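Local coordinates for protein glycerophosphoryl diester phosphodiesterase (Parabacteroides distasonis, PDB 3MZ2) that probably hydrolyses glycerophosphodiesters to glycerol 3-phosphate and an alcohol, at residues Arg30-Ser35 and Ser277-Ser282; Val229-Ser234 and Gly259-Glu264. One frame throughout, in Å; residues are numbered along the deposited sequence.

Interaction 1 of 2, residues Arg30-Ser35 and Ser277-Ser282; sequences RIPLIS and SLIPVS
Pro32 and Ile279 form the middle of a surface contact in which the loop after helix 268-275 lies across the lead-in to strand 33-36 of a TIM barrel. The side chains meet through carbon alone, with two backbone carbonyls at the margin. Ile279 CG1 lies anti to the carbonyl carbon, beside the backbone N (chi1 -59°), which leaves CG2 anti to N, but the second torsion, -50°, folds the chain instead of extending it. The fold sets CD1 over a face of the Pro32 ring, 3.7 Å from Pro32 CD and 3.8 Å from both Pro32 CB and Pro32 CG. A proline suits this place: its ring offers a rigid, compact apolar surface for a methyl, and it needs no backbone N-H partner where the strand has not yet begun. Ile31 CG2 meets CG2, the other branch of Ile279, at 4.2 Å, and the two side chains cross at about a right angle. Helix residues Ile256 and Ile275 also touch Pro32, while Phe289 packs on Ile31, whose side chain is also close to a bound tetraethylene glycol. The CB of Arg30 is directed away from the loop. In the conformer described, its NE forms a salt bridge with Asp261 and its NH1 bonds Asp28 O; the residue meets the loop through its carbonyl O. Pro280, also a fixed ring, completes the packing. The two rings meet at their delta corners, Pro32 CD lying 3.8 Å from Pro280 CD. Pro280 CD also lies 4.3 Å from Ile31 CG1, and Pro280 CG approaches Arg30 O to 4.0 Å.

Interaction 2 of 2, residues Val229-Ser234 and Gly259-Glu264; sequences VMCMIS and GVDIIE
Ser234 and Glu264 end a run of parallel pairing. Just before the pairing, Asp261 OD2 takes the Cys231 N-H at 2.8 Å through its anti lone pair; His225 NE2 bonds the same oxygen. Asp261 N and Ile262 N share Cys231 O, after which Ile233 N bonds Ile262 O and Glu264 N bonds Ile233 O. Glu264 leaves the strand extended, CG anti to its backbone N (chi1 -180°), and crosses Met232, a selenomethionine modelled in two conformers, at a slant. In the conformer described, Glu264 CB lies 3.5 Å from Met232 CE, and Glu264 CG is 4.0 Å from that methyl. Glu264 CD is 3.6 Å from Met232 CE. At the tip Glu264 OE2 also rests on Met232 CE, while Glu264 OE1 accepts the Ser234 hydroxyl, OG to OE1 2.9 Å, with its anti lone pair. A sulfate, probably from the crystallisation liquor, is bound nearby. An alanine here would remove the carboxylate, which would probably leave Ser234 OG without its acceptor and the Met232 methyl without the packing made by CG and CD. On the other face, Ile233 packs against Val260 and Ile255 of helix 245-257. This is a right-handed beta-alpha-beta unit of the TIM barrel.

In the fold
From the N terminus the chain passes Arg30-Ser35 as it enters the first strand of the barrel, then runs around the barrel before reaching Val229-Ser234. Interaction 2 closes a short loop there: helix 245-257 carries the chain back to Gly259-Glu264, the last barrel strand. Beyond helix 268-275, Ser277-Ser282 returns to residues 30-32 and closes interaction 1, so interaction 2 is nested within the much longer loop. The two meet directly. Strands 33-36 and 262-265 are neighbours, which shuts the barrel, and Leu33 N probably bonds Asp261 O. Interaction 1 thus ties the loop after helix 268-275 to the lead-in of the first strand, while interaction 2 joins the last two.

Interaction 1 of 2, residues Arg30-Ser35 and Ser277-Ser282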
ATOM      1  N   ARG A  30      12.403  14.297  27.867  1.00 15.99           N
ATOM      2  CA  ARG A  30      12.152  14.629  26.475  0.50 15.10           C
ATOM      3  C   ARG A  30      11.082  15.712  26.303  1.00 14.72           C
ATOM      4  O   ARG A  30      10.198  15.877  27.150  1.00 15.76           O
ATOM      5  CB  ARG A  30      11.782  13.382  25.665  0.50 15.08           C
ATOM      6  CG  ARG A  30      10.344  12.892  25.728  0.50 14.46           C
ATOM      7  CD  ARG A  30       9.831  12.584  27.184  0.50 14.47           C
ATOM      8  NE  ARG A  30       8.730  11.612  27.206  0.50 16.98           N
ATOM      9  CZ  ARG A  30       8.135  11.113  28.312  0.50 16.12           C
ATOM     10  NH1 ARG A  30       8.480  11.498  29.547  0.50 14.60           N
ATOM     11  NH2 ARG A  30       7.164  10.209  28.178  0.50 15.21           N
ATOM     12  N   ILE A  31      11.208  16.449  25.198  1.00 14.00           N
ATOM     13  CA  ILE A  31      10.243  17.469  24.778  1.00 14.37           C
ATOM     14  C   ILE A  31       9.187  16.787  23.908  1.00 13.45           C
ATOM     15  O   ILE A  31       9.544  16.090  22.948  1.00 14.07           O
ATOM     16  CB  ILE A  31      10.952  18.582  23.984  1.00 14.53           C
ATOM     17  CG1 ILE A  31      11.869  19.363  24.938  1.00 15.62           C
ATOM     18  CG2 ILE A  31       9.957  19.557  23.289  1.00 16.14           C
ATOM     19  CD1 ILE A  31      12.709  20.350  24.227  1.00 16.30           C
ATOM     20  N   PRO A  32       7.901  17.028  24.202  1.00 13.58           N
ATOM     21  CA  PRO A  32       6.867  16.457  23.334  1.00 13.54           C
ATOM     22  C   PRO A  32       7.080  16.932  21.906  1.00 13.80           C
ATOM     23  O   PRO A  32       7.328  18.143  21.700  1.00 14.08           O
ATOM     24  CB  PRO A  32       5.559  17.031  23.920  1.00 15.02           C
ATOM     25  CG  PRO A  32       5.867  17.189  25.377  1.00 15.84           C
ATOM     26  CD  PRO A  32       7.334  17.657  25.398  1.00 14.94           C
ATOM     27  N   LEU A  33       6.947  16.016  20.951  1.00 12.01           N
ATOM     28  CA  LEU A  33       7.189  16.297  19.537  1.00 12.24           C
ATOM     29  C   LEU A  33       5.916  16.305  18.689  1.00 11.00           C
ATOM     30  O   LEU A  33       4.935  15.648  19.034  1.00 12.10           O
ATOM     31  CB  LEU A  33       8.183  15.298  18.981  1.00 11.87           C
ATOM     32  CG  LEU A  33       9.536  15.316  19.633  1.00 11.58           C
ATOM     33  CD1 LEU A  33      10.447  14.300  18.904  1.00 16.12           C
ATOM     34  CD2 LEU A  33      10.236  16.729  19.662  1.00 12.71           C
ATOM     35  N   ILE A  34       5.909  17.047  17.590  1.00 11.23           N
ATOM     36  CA  ILE A  34       4.786  17.122  16.680  1.00 10.79           C
ATOM     37  C   ILE A  34       5.253  16.799  15.271  1.00 11.64           C
ATOM     38  O   ILE A  34       6.332  17.255  14.801  1.00 11.77           O
ATOM     39  CB  ILE A  34       4.161  18.508  16.687  1.00 11.60           C
ATOM     40  CG1 ILE A  34       3.634  18.907  18.078  1.00 11.45           C
ATOM     41  CG2 ILE A  34       2.962  18.615  15.687  1.00 13.16           C
ATOM     42  CD1 ILE A  34       3.071  20.367  18.209  1.00 15.48           C
ATOM     43  N   SER A  35       4.457  15.994  14.594  1.00 10.75           N
ATOM     44  CA  SER A  35       4.703  15.671  13.177  1.00 11.12           C
ATOM     45  C   SER A  35       3.463  15.998  12.370  1.00 12.74           C
ATOM     46  O   SER A  35       2.351  15.665  12.779  1.00 12.14           O
ATOM     47  CB  SER A  35       5.106  14.196  13.048  1.00 11.10           C
ATOM     48  OG  SER A  35       5.611  13.894  11.768  1.00 11.59           O
ATOM     49  N   SER A 277       1.689  24.417  27.089  1.00 17.48           N
ATOM     50  CA  SER A 277       1.896  24.451  28.540  1.00 18.95           C
ATOM     51  C   SER A 277       2.541  23.194  29.114  1.00 18.46           C
ATOM     52  O   SER A 277       2.903  23.185  30.290  1.00 20.36           O
ATOM     53  CB  SER A 277       0.561  24.691  29.255  1.00 19.54           C
ATOM     54  OG  SER A 277      -0.171  23.496  29.217  1.00 22.83           O
ATOM     55  N   LEU A 278       2.660  22.141  28.300  1.00 16.23           N
ATOM     56  CA  LEU A 278       3.288  20.895  28.673  1.00 16.27           C
ATOM     57  C   LEU A 278       4.781  20.823  28.218  1.00 17.46           C
ATOM     58  O   LEU A 278       5.457  19.868  28.530  1.00 18.28           O
ATOM     59  CB  LEU A 278       2.474  19.727  28.105  1.00 15.48           C
ATOM     60  CG  LEU A 278       0.990  19.680  28.521  1.00 16.18           C
ATOM     61  CD1 LEU A 278       0.329  18.426  27.902  1.00 15.73           C
ATOM     62  CD2 LEU A 278       0.795  19.722  30.005  1.00 16.87           C
ATOM     63  N   ILE A 279       5.259  21.817  27.498  1.00 19.05           N
ATOM     64  CA  ILE A 279       6.629  21.829  26.968  1.00 20.55           C
ATOM     65  C   ILE A 279       7.513  22.256  28.112  1.00 21.78           C
ATOM     66  O   ILE A 279       7.328  23.336  28.710  1.00 22.56           O
ATOM     67  CB  ILE A 279       6.771  22.754  25.728  1.00 20.50           C
ATOM     68  CG1 ILE A 279       5.829  22.332  24.594  1.00 19.97           C
ATOM     69  CG2 ILE A 279       8.244  22.823  25.246  1.00 21.58           C
ATOM     70  CD1 ILE A 279       5.833  20.844  24.177  1.00 20.40           C
ATOM     71  N   PRO A 280       8.435  21.377  28.501  1.00 22.83           N
ATOM     72  CA  PRO A 280       9.305  21.697  29.624  1.00 23.59           C
ATOM     73  C   PRO A 280      10.261  22.860  29.301  1.00 25.06           C
ATOM     74  O   PRO A 280      10.673  23.008  28.158  1.00 25.38           O
ATOM     75  CB  PRO A 280      10.099  20.411  29.837  1.00 22.92           C
ATOM     76  CG  PRO A 280       9.570  19.399  28.896  1.00 24.51           C
ATOM     77  CD  PRO A 280       8.838  20.132  27.820  1.00 21.67           C
ATOM     78  N   VAL A 281      10.584  23.661  30.308  1.00 27.00           N
ATOM     79  CA  VAL A 281      11.566  24.742  30.137  1.00 28.09           C
ATOM     80  C   VAL A 281      13.001  24.166  30.010  1.00 26.75           C
ATOM     81  O   VAL A 281      13.751  24.568  29.080  1.00 28.80           O
ATOM     82  CB  VAL A 281      11.466  25.791  31.260  1.00 29.79           C
ATOM     83  CG1 VAL A 281      11.572  25.120  32.647  1.00 33.01           C
ATOM     84  CG2 VAL A 281      12.530  26.921  31.029  1.00 30.72           C
ATOM     85  N   SER A 282      13.332  23.171  30.852  1.00 22.79           N
ATOM     86  CA  SER A 282      14.657  22.499  30.824  1.00 20.95           C
ATOM     87  C   SER A 282      14.609  21.055  30.299  1.00 19.83           C
ATOM     88  O   SER A 282      13.774  20.248  30.737  1.00 19.89           O
ATOM     89  CB  SER A 282      15.300  22.484  32.217  1.00 21.39           C
ATOM     90  OG  SER A 282      15.396  23.790  32.768  1.00 20.21           O
TER

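Interaction 2 of 2, residues Val229-Ser234 and Gly259-Glu264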
ATOM      1  N   VAL A 229      13.255   3.972  22.719  1.00 11.90           N
ATOM      2  CA  VAL A 229      12.460   4.317  21.545  1.00 12.21           C
ATOM      3  C   VAL A 229      11.308   5.279  21.880  1.00 11.34           C
ATOM      4  O   VAL A 229      10.522   4.994  22.769  1.00 12.47           O
ATOM      5  CB  VAL A 229      11.924   3.045  20.880  1.00 11.85           C
ATOM      6  CG1 VAL A 229      10.940   3.299  19.706  1.00 12.08           C
ATOM      7  CG2 VAL A 229      13.118   2.208  20.380  1.00 13.69           C
HETATM    8  N   MSE A 230      11.234   6.402  21.172  1.00 12.31           N
HETATM    9  CA  MSE A 230      10.105   7.325  21.278  0.60 12.44           C
HETATM   10  C   MSE A 230       8.914   6.814  20.497  1.00 12.15           C
HETATM   11  O   MSE A 230       9.097   6.222  19.432  1.00 12.36           O
HETATM   12  CB  MSE A 230      10.468   8.698  20.746  0.60 12.84           C
HETATM   13  CG  MSE A 230      11.418   9.338  21.696  0.60 13.67           C
HETATM   14 SE   MSE A 230      12.160  11.055  21.254  0.45 16.65          SE
HETATM   15  CE  MSE A 230      10.678  12.209  21.780  0.60 11.89           C
ATOM     16  N   CYS A 231       7.724   7.102  21.020  1.00 10.95           N
ATOM     17  CA  CYS A 231       6.462   6.561  20.520  1.00 11.85           C
ATOM     18  C   CYS A 231       5.481   7.657  20.070  1.00 11.80           C
ATOM     19  O   CYS A 231       5.276   8.682  20.754  1.00 12.34           O
ATOM     20  CB  CYS A 231       5.840   5.637  21.608  1.00 12.00           C
ATOM     21  SG  CYS A 231       6.879   4.249  22.047  1.00 14.38           S
HETATM   22  N   MSE A 232       4.885   7.381  18.932  1.00 11.60           N
HETATM   23  CA  MSE A 232       4.034   8.343  18.253  0.50 10.60           C
HETATM   24  C   MSE A 232       2.632   7.791  18.108  1.00 11.66           C
HETATM   25  O   MSE A 232       2.441   6.676  17.626  1.00 12.79           O
HETATM   26  CB  MSE A 232       4.574   8.619  16.865  0.50  9.98           C
HETATM   27  CG  MSE A 232       3.886   9.793  16.179  0.50  8.23           C
HETATM   28 SE   MSE A 232       4.745  10.136  14.493  0.38  9.09          SE
HETATM   29  CE  MSE A 232       3.654   9.037  13.311  0.50 12.98           C
ATOM     30  N   ILE A 233       1.662   8.608  18.493  1.00 11.75           N
ATOM     31  CA  ILE A 233       0.250   8.413  18.135  1.00 11.46           C
ATOM     32  C   ILE A 233      -0.136   9.304  16.969  1.00 12.07           C
ATOM     33  O   ILE A 233       0.222  10.465  16.927  1.00 11.63           O
ATOM     34  CB  ILE A 233      -0.679   8.770  19.356  1.00 12.27           C
ATOM     35  CG1 ILE A 233      -0.528   7.724  20.472  1.00 12.46           C
ATOM     36  CG2 ILE A 233      -2.106   8.988  18.941  1.00 11.93           C
ATOM     37  CD1 ILE A 233      -1.213   6.377  20.157  1.00 12.51           C
ATOM     38  N   SER A 234      -0.897   8.755  16.015  1.00 11.13           N
ATOM     39  CA  SER A 234      -1.435   9.553  14.939  1.00 11.75           C
ATOM     40  C   SER A 234      -2.876   9.836  15.277  1.00 12.75           C
ATOM     41  O   SER A 234      -3.678   8.905  15.430  1.00 13.30           O
ATOM     42  CB  SER A 234      -1.413   8.838  13.618  1.00 11.51           C
ATOM     43  OG  SER A 234      -2.043   9.679  12.634  1.00 13.63           O
ATOM     44  N   GLY A 259       1.879   9.617  28.365  1.00 18.00           N
ATOM     45  CA  GLY A 259       3.320   9.258  28.232  1.00 17.68           C
ATOM     46  C   GLY A 259       3.813   9.159  26.798  1.00 16.80           C
ATOM     47  O   GLY A 259       4.987   8.816  26.547  1.00 19.02           O
ATOM     48  N   VAL A 260       2.918   9.444  25.863  1.00 14.40           N
ATOM     49  CA  VAL A 260       3.245   9.425  24.425  1.00 13.09           C
ATOM     50  C   VAL A 260       4.166  10.616  24.105  1.00 13.65           C
ATOM     51  O   VAL A 260       4.061  11.730  24.694  1.00 13.78           O
ATOM     52  CB  VAL A 260       1.974   9.467  23.592  1.00 12.30           C
ATOM     53  CG1 VAL A 260       2.298   9.729  22.108  1.00 12.07           C
ATOM     54  CG2 VAL A 260       1.159   8.146  23.749  1.00 14.47           C
ATOM     55  N   ASP A 261       5.123  10.369  23.208  1.00 12.94           N
ATOM     56  CA  ASP A 261       6.252  11.290  22.943  1.00 13.05           C
ATOM     57  C   ASP A 261       5.988  12.212  21.779  1.00 12.77           C
ATOM     58  O   ASP A 261       6.476  13.374  21.755  1.00 12.83           O
ATOM     59  CB  ASP A 261       7.542  10.487  22.737  1.00 12.90           C
ATOM     60  CG  ASP A 261       7.778   9.492  23.877  1.00 15.55           C
ATOM     61  OD1 ASP A 261       7.853   9.963  25.036  1.00 17.67           O
ATOM     62  OD2 ASP A 261       7.732   8.273  23.605  1.00 14.18           O
ATOM     63  N   ILE A 262       5.275  11.688  20.779  1.00 11.06           N
ATOM     64  CA  ILE A 262       5.102  12.390  19.519  1.00 11.76           C
ATOM     65  C   ILE A 262       3.630  12.279  19.114  1.00 11.91           C
ATOM     66  O   ILE A 262       3.040  11.222  19.220  1.00 11.32           O
ATOM     67  CB  ILE A 262       6.014  11.786  18.380  1.00 11.88           C
ATOM     68  CG1 ILE A 262       7.476  11.566  18.864  1.00 13.86           C
ATOM     69  CG2 ILE A 262       5.934  12.666  17.144  1.00 13.53           C
ATOM     70  CD1 ILE A 262       8.388  10.803  17.902  1.00 14.99           C
ATOM     71  N   ILE A 263       3.039  13.407  18.710  1.00 10.77           N
ATOM     72  CA  ILE A 263       1.706  13.400  18.066  1.00 10.58           C
ATOM     73  C   ILE A 263       1.854  13.713  16.585  1.00 11.76           C
ATOM     74  O   ILE A 263       2.429  14.786  16.225  1.00 11.99           O
ATOM     75  CB  ILE A 263       0.770  14.412  18.711  1.00 11.05           C
ATOM     76  CG1 ILE A 263       0.424  13.922  20.112  1.00 14.55           C
ATOM     77  CG2 ILE A 263      -0.511  14.546  17.883  1.00 11.78           C
ATOM     78  CD1 ILE A 263      -0.280  14.996  20.990  1.00 13.46           C
ATOM     79  N   GLU A 264       1.415  12.796  15.732  1.00 10.02           N
ATOM     80  CA  GLU A 264       1.247  13.066  14.297  1.00 11.39           C
ATOM     81  C   GLU A 264      -0.193  13.469  14.021  1.00 11.15           C
ATOM     82  O   GLU A 264      -1.126  12.749  14.383  1.00 10.28           O
ATOM     83  CB  GLU A 264       1.592  11.853  13.441  1.00 12.14           C
ATOM     84  CG  GLU A 264       1.430  12.095  11.947  1.00 14.61           C
ATOM     85  CD  GLU A 264       1.449  10.805  11.156  1.00 15.54           C
ATOM     86  OE1 GLU A 264       0.503   9.995  11.266  1.00 20.67           O
ATOM     87  OE2 GLU A 264       2.412  10.594  10.452  1.00 18.52           O
TER